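Local coordinates for uracil-dna glycosylase (Deinococcus radiodurans, PDB 4UQM), which belongs to the uracil-DNA glycosylase superfamily, alpha/beta proteins built round a central four-stranded parallel sheet with helices on its faces, at residues K76-G81 and L139-V144; R177-L182 and S222-A227; F64-Y69 and H92-S97. The protein carries 1 engineered substitution. One frame throughout, in Å; residues are numbered along the deposited sequence.

Contact 1 of 3, residues K76-G81 and L139-V144; sequences KVLILG and LLLNAV
Leu-78 and Leu-139 both set CG opposite the backbone N (chi1 -172° and -178°), which lays their side chains side by side, pointing the same way, with Leu-78 CD1 3.9 Å from Leu-139 CD2. On the other face of the sheet Ile-79 CG1 and Leu-140 CG lie beside the backbone N instead, and the two side chains again run alongside each other, Ile-79 CD1 meeting Leu-140 CD2 at 4.0 Å. Leu-80 returns to the first face, where its CD1 lies 3.7 Å from CB of Leu-141 and also leans on main chain, 3.4 Å from C of Asn-142. The bare CA of Gly-81 lets the amide of Asn-142 in close, OD1 standing 3.2 Å away from that CA.

Five backbone hydrogen bonds tie the segments, beginning with Leu-139 N to Val-77 O at 2.8 Å and alternating through Ile-79 and Leu-141 to Gly-81. The last is Ala-143 N to Gly-81 O at 2.9 Å. Leu-141 O takes a second donor, the OG of Ser-95. Helix 160-172 packs on the face of Leu-78 and Leu-141, while Ile-79 touches Ile-181 and Trp-183 of the next strand. This is a parallel beta ladder between the edge strand 138-142 and the inner strand 77-81, in the core of the alpha/beta fold of the uracil-DNA glycosylase superfamily.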
loop_
_atom_site.group_PDB
_atom_site.type_symbol
_atom_site.label_atom_id
_atom_site.label_comp_id
_atom_site.label_asym_id
_atom_site.label_seq_id
_atom_site.Cartn_x
_atom_site.Cartn_y
_atom_site.Cartn_z
ATOM N N LYS A 76 0.162 -7.952 -9.160
ATOM C CA LYS A 76 -1.095 -8.585 -9.375
ATOM C C LYS A 76 -2.188 -8.172 -8.412
ATOM O O LYS A 76 -3.377 -8.325 -8.751
ATOM C CB LYS A 76 -0.940 -10.085 -9.480
ATOM C CG LYS A 76 -0.519 -10.799 -8.279
ATOM C CD LYS A 76 -0.303 -12.291 -8.683
ATOM C CE LYS A 76 -0.267 -13.229 -7.517
ATOM N NZ LYS A 76 0.019 -14.565 -8.103
ATOM N N VAL A 77 -1.794 -7.655 -7.247
ATOM C CA VAL A 77 -2.757 -7.124 -6.268
ATOM C C VAL A 77 -2.210 -5.811 -5.776
ATOM O O VAL A 77 -0.994 -5.702 -5.528
ATOM C CB VAL A 77 -2.938 -8.078 -5.064
ATOM C CG1 VAL A 77 -3.899 -7.480 -4.023
ATOM C CG2 VAL A 77 -3.414 -9.462 -5.527
ATOM N N LEU A 78 -3.050 -4.781 -5.742
ATOM C CA LEU A 78 -2.641 -3.512 -5.203
ATOM C C LEU A 78 -3.510 -3.240 -3.988
ATOM O O LEU A 78 -4.684 -3.099 -4.114
ATOM C CB LEU A 78 -2.771 -2.397 -6.261
ATOM C CG LEU A 78 -2.188 -1.029 -5.883
ATOM C CD1 LEU A 78 -1.945 -0.199 -7.118
ATOM C CD2 LEU A 78 -3.111 -0.273 -4.912
ATOM N N ILE A 79 -2.890 -3.233 -2.816
ATOM C CA ILE A 79 -3.533 -2.886 -1.557
ATOM C C ILE A 79 -3.299 -1.411 -1.316
ATOM O O ILE A 79 -2.164 -0.962 -1.347
ATOM C CB ILE A 79 -3.063 -3.740 -0.350
ATOM C CG1 ILE A 79 -3.597 -5.151 -0.540
ATOM C CG2 ILE A 79 -3.450 -3.170 1.006
ATOM C CD1 ILE A 79 -3.142 -6.140 0.486
ATOM N N LEU A 80 -4.362 -0.644 -1.072
ATOM C CA LEU A 80 -4.234 0.779 -0.837
ATOM C C LEU A 80 -4.895 1.165 0.478
ATOM O O LEU A 80 -6.109 1.033 0.627
ATOM C CB LEU A 80 -4.866 1.564 -1.983
ATOM C CG LEU A 80 -4.589 3.069 -2.029
ATOM C CD1 LEU A 80 -3.125 3.352 -2.204
ATOM C CD2 LEU A 80 -5.384 3.806 -3.043
ATOM N N GLY A 81 -4.055 1.531 1.449
ATOM C CA GLY A 81 -4.521 2.135 2.698
ATOM C C GLY A 81 -4.543 3.652 2.635
ATOM O O GLY A 81 -4.526 4.266 1.549
ATOM N N LEU A 139 1.378 -5.160 -4.102
ATOM C CA LEU A 139 1.906 -3.838 -3.898
ATOM C C LEU A 139 1.209 -3.246 -2.679
ATOM O O LEU A 139 0.003 -3.050 -2.699
ATOM C CB LEU A 139 1.686 -2.987 -5.153
ATOM C CG LEU A 139 2.232 -1.562 -5.112
ATOM C CD1 LEU A 139 3.742 -1.522 -5.097
ATOM C CD2 LEU A 139 1.791 -0.835 -6.385
ATOM N N LEU A 140 1.992 -2.971 -1.647
ATOM C CA LEU A 140 1.465 -2.494 -0.374
ATOM C C LEU A 140 1.572 -0.975 -0.271
ATOM O O LEU A 140 2.536 -0.430 0.257
ATOM C CB LEU A 140 2.190 -3.239 0.762
ATOM C CG LEU A 140 1.929 -4.757 0.805
ATOM C CD1 LEU A 140 2.939 -5.405 1.714
ATOM C CD2 LEU A 140 0.554 -4.970 1.351
ATOM N N LEU A 141 0.566 -0.317 -0.793
ATOM C CA LEU A 141 0.561 1.140 -0.991
ATOM C C LEU A 141 -0.329 1.819 0.051
ATOM O O LEU A 141 -1.214 1.221 0.611
ATOM C CB LEU A 141 0.096 1.483 -2.411
ATOM C CG LEU A 141 0.564 2.773 -3.094
ATOM C CD1 LEU A 141 2.094 2.815 -3.182
ATOM C CD2 LEU A 141 -0.092 2.944 -4.475
ATOM N N ASN A 142 -0.082 3.111 0.252
ATOM C CA ASN A 142 -1.056 4.009 0.917
ATOM C C ASN A 142 -1.321 5.191 0.006
ATOM O O ASN A 142 -0.469 5.531 -0.827
ATOM C CB ASN A 142 -0.454 4.529 2.227
ATOM C CG ASN A 142 -0.501 3.525 3.372
ATOM O OD1 ASN A 142 -1.550 2.976 3.677
ATOM N ND2 ASN A 142 0.633 3.345 4.085
ATOM N N ALA A 143 -2.499 5.806 0.165
ATOM C CA ALA A 143 -2.830 6.943 -0.635
ATOM C C ALA A 143 -1.873 8.118 -0.450
ATOM O O ALA A 143 -1.647 8.905 -1.414
ATOM C CB ALA A 143 -4.270 7.371 -0.389
ATOM N N VAL A 144 -1.408 8.264 0.786
ATOM C CA VAL A 144 -0.471 9.300 1.198
ATOM C C VAL A 144 0.713 8.555 1.766
ATOM O O VAL A 144 0.527 7.581 2.520
ATOM C CB VAL A 144 -1.161 10.240 2.249
ATOM C CG1 VAL A 144 -0.193 11.042 3.092
ATOM C CG2 VAL A 144 -2.209 11.096 1.541
#

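Contact 2 of 3, residues R177-L182 and S222-A227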
loop_
_atom_site.group_PDB
_atom_site.type_symbol
_atom_site.label_atom_id
_atom_site.label_comp_id
_atom_site.label_asym_id
_atom_site.label_seq_id
_atom_site.Cartn_x
_atom_site.Cartn_y
_atom_site.Cartn_z
ATOM N N ARG A 177 -5.095 -8.922 -15.581
ATOM C CA ARG A 177 -5.858 -8.616 -14.387
ATOM C C ARG A 177 -5.011 -8.241 -13.168
ATOM O O ARG A 177 -4.104 -8.963 -12.725
ATOM C CB ARG A 177 -6.734 -9.813 -13.982
ATOM C CG ARG A 177 -7.467 -9.589 -12.666
ATOM C CD ARG A 177 -8.648 -10.497 -12.524
ATOM N NE ARG A 177 -9.778 -10.126 -13.405
ATOM C CZ ARG A 177 -10.952 -10.735 -13.385
ATOM N NH1 ARG A 177 -11.129 -11.858 -12.676
ATOM N NH2 ARG A 177 -11.948 -10.291 -14.146
ATOM N N VAL A 178 -5.369 -7.125 -12.572
ATOM C CA VAL A 178 -4.930 -6.709 -11.265
ATOM C C VAL A 178 -6.158 -6.545 -10.382
ATOM O O VAL A 178 -7.203 -5.985 -10.802
ATOM C CB VAL A 178 -4.142 -5.389 -11.345
ATOM C CG1 VAL A 178 -3.793 -4.903 -9.991
ATOM C CG2 VAL A 178 -2.877 -5.613 -12.168
ATOM N N VAL A 179 -6.044 -7.028 -9.160
ATOM C CA VAL A 179 -7.052 -6.771 -8.135
ATOM C C VAL A 179 -6.620 -5.606 -7.284
ATOM O O VAL A 179 -5.551 -5.644 -6.646
ATOM C CB VAL A 179 -7.305 -8.037 -7.291
ATOM C CG1 VAL A 179 -8.371 -7.779 -6.216
ATOM C CG2 VAL A 179 -7.636 -9.282 -8.132
ATOM N N PHE A 180 -7.437 -4.581 -7.235
ATOM C CA PHE A 180 -7.227 -3.423 -6.408
ATOM C C PHE A 180 -8.094 -3.519 -5.178
ATOM O O PHE A 180 -9.330 -3.592 -5.302
ATOM C CB PHE A 180 -7.610 -2.147 -7.175
ATOM C CG PHE A 180 -6.779 -1.863 -8.424
ATOM C CD1 PHE A 180 -6.986 -2.549 -9.617
ATOM C CD2 PHE A 180 -5.807 -0.874 -8.397
ATOM C CE1 PHE A 180 -6.272 -2.218 -10.752
ATOM C CE2 PHE A 180 -5.047 -0.548 -9.536
ATOM C CZ PHE A 180 -5.283 -1.241 -10.709
ATOM N N ILE A 181 -7.461 -3.483 -4.017
ATOM C CA ILE A 181 -8.145 -3.516 -2.714
ATOM C C ILE A 181 -7.997 -2.141 -2.076
ATOM O O ILE A 181 -6.914 -1.725 -1.722
ATOM C CB ILE A 181 -7.541 -4.605 -1.766
ATOM C CG1 ILE A 181 -7.579 -5.989 -2.438
ATOM C CG2 ILE A 181 -8.218 -4.584 -0.398
ATOM C CD1 ILE A 181 -6.819 -7.025 -1.605
ATOM N N LEU A 182 -9.143 -1.437 -1.952
ATOM C CA LEU A 182 -9.155 -0.035 -1.488
ATOM C C LEU A 182 -9.711 -0.062 -0.082
ATOM O O LEU A 182 -10.923 -0.310 0.125
ATOM C CB LEU A 182 -10.003 0.809 -2.442
ATOM C CG LEU A 182 -9.608 0.685 -3.932
ATOM C CD1 LEU A 182 -10.509 1.604 -4.773
ATOM C CD2 LEU A 182 -8.133 0.997 -4.155
ATOM N N SER A 222 -10.086 -13.836 -0.006
ATOM C CA SER A 222 -10.670 -14.866 -0.835
ATOM C C SER A 222 -11.226 -14.301 -2.138
ATOM O O SER A 222 -11.087 -14.920 -3.189
ATOM C CB SER A 222 -11.738 -15.650 -0.087
ATOM O OG SER A 222 -12.783 -14.808 0.303
ATOM N N LYS A 223 -11.887 -13.152 -2.067
ATOM C CA LYS A 223 -12.380 -12.514 -3.288
ATOM C C LYS A 223 -11.225 -12.230 -4.243
ATOM O O LYS A 223 -11.323 -12.489 -5.435
ATOM C CB LYS A 223 -13.144 -11.229 -2.970
ATOM C CG LYS A 223 -14.483 -11.490 -2.337
ATOM C CD LYS A 223 -15.108 -10.211 -1.854
ATOM C CE LYS A 223 -16.471 -10.446 -1.233
ATOM N NZ LYS A 223 -16.872 -9.268 -0.427
ATOM N N THR A 224 -10.079 -11.774 -3.695
ATOM C CA THR A 224 -8.911 -11.510 -4.543
ATOM C C THR A 224 -8.450 -12.789 -5.251
ATOM O O THR A 224 -8.181 -12.790 -6.450
ATOM C CB THR A 224 -7.784 -10.906 -3.675
ATOM O OG1 THR A 224 -8.181 -9.607 -3.255
ATOM C CG2 THR A 224 -6.466 -10.813 -4.451
ATOM N N ASN A 225 -8.331 -13.865 -4.488
ATOM C CA ASN A 225 -7.833 -15.100 -5.046
ATOM C C ASN A 225 -8.774 -15.695 -6.079
ATOM O O ASN A 225 -8.322 -16.202 -7.115
ATOM C CB ASN A 225 -7.466 -16.098 -3.972
ATOM C CG ASN A 225 -6.138 -15.769 -3.328
ATOM O OD1 ASN A 225 -5.429 -14.893 -3.786
ATOM N ND2 ASN A 225 -5.793 -16.489 -2.269
ATOM N N GLU A 226 -10.071 -15.559 -5.856
ATOM C CA GLU A 226 -11.020 -16.063 -6.837
ATOM C C GLU A 226 -10.911 -15.275 -8.157
ATOM O O GLU A 226 -10.878 -15.864 -9.234
ATOM C CB GLU A 226 -12.423 -16.024 -6.247
ATOM C CG GLU A 226 -13.526 -16.492 -7.196
ATOM C CD GLU A 226 -14.908 -16.535 -6.550
ATOM O OE1 GLU A 226 -15.014 -16.192 -5.329
ATOM O OE2 GLU A 226 -15.882 -16.933 -7.244
ATOM N N ALA A 227 -10.789 -13.950 -8.054
ATOM C CA ALA A 227 -10.607 -13.132 -9.249
ATOM C C ALA A 227 -9.309 -13.475 -9.998
ATOM O O ALA A 227 -9.275 -13.521 -11.238
ATOM C CB ALA A 227 -10.648 -11.644 -8.899
#
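The polar part of the contact joins Arg-177 to Ala-227. The arginine chain runs out extended from the backbone and then bends at chi3 (-72°), which brings NH1 to 2.9 Å from Ala-227 O in a fairly straight hydrogen bond (160° at the proton). The carbonyl oxygen sits at the edge of the guanidinium, close to its plane, and CD of the same arginine is also near, 3.3 Å from Ala-227 O. A second bond, from NE to the O of Asn-198, fixes the rotation of the group. Because Ala-227 lies toward the C-terminal end of helix 220-230, the positive guanidinium probably sits favourably in the field of the helix dipole.

The rest is close packing. Val-179 spreads its two methyls over neighbouring positions on one face of the helix: CG1 approaches Thr-224 OG1 at 3.5 Å, and CG2 rests 3.9 Å from Ala-227 CB. Ile-181 meets Thr-224 at about a right angle, its CD1 3.4 Å from OG1. That hydroxyl is not left without a polar partner among these methyls, since it bonds to Pro-220 O, one turn earlier in its own helix.

Arg-177, Val-179 and Ile-181, alternate residues of one chain, thus face Thr-224 and Ala-227, which are three apart on the helix. With Ile-202 and Val-77 of the flanking strands also touching Thr-224, helix 220-230 packs across several strands. Its short segment runs nearly antiparallel to strand 179-182 (165°), with axes 9.3 Å apart at closest approach, an arrangement typical of helix-on-sheet packing in a layered alpha/beta fold.

Contact 3 of 3, residues F64-Y69 and H92-S97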
loop_
_atom_site.group_PDB
_atom_site.type_symbol
_atom_site.label_atom_id
_atom_site.label_comp_id
_atom_site.label_asym_id
_atom_site.label_seq_id
_atom_site.Cartn_x
_atom_site.Cartn_y
_atom_site.Cartn_z
ATOM N N PHE A 64 9.567 5.085 -0.528
ATOM C CA PHE A 64 9.184 4.476 -1.805
ATOM C C PHE A 64 9.424 2.957 -1.810
ATOM O O PHE A 64 9.420 2.325 -2.893
ATOM C CB PHE A 64 9.935 5.166 -2.945
ATOM C CG PHE A 64 9.509 6.592 -3.151
ATOM C CD1 PHE A 64 8.330 6.890 -3.833
ATOM C CD2 PHE A 64 10.268 7.652 -2.677
ATOM C CE1 PHE A 64 7.908 8.220 -3.998
ATOM C CE2 PHE A 64 9.844 8.962 -2.852
ATOM C CZ PHE A 64 8.670 9.231 -3.511
ATOM N N ASN A 65 9.585 2.334 -0.631
ATOM C CA ASN A 65 9.872 0.906 -0.596
ATOM C C ASN A 65 8.847 0.003 -1.250
ATOM O O ASN A 65 9.235 -1.044 -1.730
ATOM C CB ASN A 65 10.170 0.397 0.809
ATOM C CG ASN A 65 11.580 0.762 1.262
ATOM O OD1 ASN A 65 12.385 1.312 0.503
ATOM N ND2 ASN A 65 11.867 0.531 2.519
ATOM N N ALA A 66 7.575 0.345 -1.238
ATOM C CA ALA A 66 6.602 -0.539 -1.903
ATOM C C ALA A 66 6.966 -0.734 -3.369
ATOM O O ALA A 66 6.790 -1.829 -3.914
ATOM C CB ALA A 66 5.186 0.002 -1.779
ATOM N N LEU A 67 7.375 0.355 -4.051
ATOM C CA LEU A 67 7.770 0.248 -5.464
ATOM C C LEU A 67 9.043 -0.553 -5.591
ATOM O O LEU A 67 9.201 -1.280 -6.567
ATOM C CB LEU A 67 7.968 1.643 -6.045
ATOM C CG LEU A 67 6.854 2.660 -5.874
ATOM C CD1 LEU A 67 7.254 3.968 -6.550
ATOM C CD2 LEU A 67 5.533 2.179 -6.392
ATOM N N ARG A 68 9.989 -0.391 -4.650
ATOM C CA ARG A 68 11.200 -1.196 -4.694
ATOM C C ARG A 68 11.000 -2.691 -4.576
ATOM O O ARG A 68 11.735 -3.488 -5.200
ATOM C CB ARG A 68 12.200 -0.733 -3.593
ATOM C CG ARG A 68 12.635 0.724 -3.791
ATOM C CD ARG A 68 13.795 1.104 -2.882
ATOM N NE ARG A 68 14.207 2.477 -3.180
ATOM C CZ ARG A 68 13.897 3.564 -2.475
ATOM N NH1 ARG A 68 13.149 3.506 -1.388
ATOM N NH2 ARG A 68 14.208 4.730 -2.942
ATOM N N TYR A 69 10.041 -3.090 -3.774
ATOM C CA TYR A 69 9.853 -4.537 -3.464
ATOM C C TYR A 69 8.888 -5.197 -4.430
ATOM O O TYR A 69 8.946 -6.406 -4.557
ATOM C CB TYR A 69 9.489 -4.706 -1.960
ATOM C CG TYR A 69 10.618 -4.124 -1.093
ATOM C CD1 TYR A 69 11.879 -3.833 -1.662
ATOM C CD2 TYR A 69 10.449 -3.773 0.241
ATOM C CE1 TYR A 69 12.908 -3.284 -0.935
ATOM C CE2 TYR A 69 11.525 -3.252 0.989
ATOM C CZ TYR A 69 12.713 -2.960 0.366
ATOM O OH TYR A 69 13.878 -2.409 0.964
ATOM N N HIS A 92 7.563 1.487 7.504
ATOM C CA HIS A 92 8.800 1.465 6.687
ATOM C C HIS A 92 8.508 1.297 5.207
ATOM O O HIS A 92 9.385 0.841 4.445
ATOM C CB HIS A 92 9.837 0.458 7.187
ATOM C CG HIS A 92 10.319 0.784 8.548
ATOM N ND1 HIS A 92 9.722 0.221 9.646
ATOM C CD2 HIS A 92 11.223 1.674 9.018
ATOM C CE1 HIS A 92 10.272 0.715 10.728
ATOM N NE2 HIS A 92 11.191 1.581 10.381
ATOM N N GLY A 93 7.391 1.850 4.758
ATOM C CA GLY A 93 7.119 1.979 3.333
ATOM C C GLY A 93 6.345 0.843 2.701
ATOM O O GLY A 93 5.934 0.973 1.592
ATOM N N LEU A 94 6.100 -0.256 3.403
ATOM C CA LEU A 94 5.167 -1.280 2.897
ATOM C C LEU A 94 3.942 -1.147 3.780
ATOM O O LEU A 94 4.023 -1.356 4.970
ATOM C CB LEU A 94 5.728 -2.708 3.062
ATOM C CG LEU A 94 6.978 -3.118 2.329
ATOM C CD1 LEU A 94 7.225 -4.594 2.593
ATOM C CD2 LEU A 94 6.779 -2.834 0.891
ATOM N N SER A 95 2.818 -0.738 3.180
ATOM C CA SER A 95 1.648 -0.453 3.982
ATOM C C SER A 95 1.264 -1.622 4.874
ATOM O O SER A 95 1.254 -2.787 4.458
ATOM C CB SER A 95 0.478 0.019 3.141
ATOM O OG SER A 95 -0.041 -0.984 2.271
ATOM N N PHE A 96 0.913 -1.270 6.109
ATOM C CA PHE A 96 0.487 -2.192 7.158
ATOM C C PHE A 96 1.559 -3.038 7.794
ATOM O O PHE A 96 1.305 -3.642 8.851
ATOM C CB PHE A 96 -0.683 -3.059 6.702
ATOM C CG PHE A 96 -1.858 -2.236 6.235
ATOM C CD1 PHE A 96 -2.678 -1.622 7.200
ATOM C CD2 PHE A 96 -2.112 -1.938 4.909
ATOM C CE1 PHE A 96 -3.700 -0.792 6.838
ATOM C CE2 PHE A 96 -3.159 -1.092 4.553
ATOM C CZ PHE A 96 -3.967 -0.506 5.524
ATOM N N SER A 97 2.756 -3.102 7.194
ATOM C CA SER A 97 3.817 -3.983 7.680
ATOM C C SER A 97 4.615 -3.334 8.827
ATOM O O SER A 97 4.813 -2.120 8.884
ATOM C CB SER A 97 4.775 -4.281 6.543
ATOM O OG SER A 97 5.750 -5.257 6.831
HETATM O O HOH W 1 6.140 2.791 -0.328
#
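One water links Gly-93 to Ala-66: it accepts the backbone N-H of Ala-66 at 3.0 Å and lies 2.7 Å from Gly-93 O, though its protons are contested by other acceptors nearby. A second, weaker tie runs from Asn-65 ND2 to His-92 O (3.2 Å, bent to 134° at the proton). Asn-65 carries its CG beside its own backbone N (chi1 -77°), and both ends of its amide are used: ND2 also bonds to Asp-62 OD1, while OD1 takes the N-H of Arg-68 NH1 at 3.0 Å, nearly in the guanidinium plane. These bonds hold the amide against rotation.

Apolar contact comes from Leu-94, whose CD2 lies 3.6 Å from Ala-66 CA and 3.8 Å from Tyr-69 CD2; the two longer side chains cross at about a right angle. Leu-94 also touches Leu-140 of strand 138-142. On one face of the tyrosine ring, toward the rim, sits the carbonyl oxygen of Asn-65. The chemistry implies a mixed seam: Leu-94 packs against Ala-66 and the Tyr-69 ring, while at the helix's first turn a weak hydrogen bond from the Asn-65 side-chain amide and a water that accepts the Ala-66 N-H engage the loop carbonyls.

All three contacts belong to one alpha/beta domain. Contact 1 lies near its middle, with contact 3 about 9 Å and contact 2 about 12 Å away, centre to centre. Contacts 1 and 2 share the parallel sheet, since strands 77-81 and 179-183 are neighbours in it, and Val-77 packs on Thr-224. Contact 3 abuts strand 138-142, the outermost strand on the far side of 77-81 from strand 179-183, where Ser-95 and Ala-66 meet Leu-140; it does not touch contact 2, about 19 Å away between centres. Along the chain the segments of contacts 1 and 3 alternate, and contact 2 follows after both. The sheet therefore connects the short helix 65-69 and its loop to the late helix 220-230.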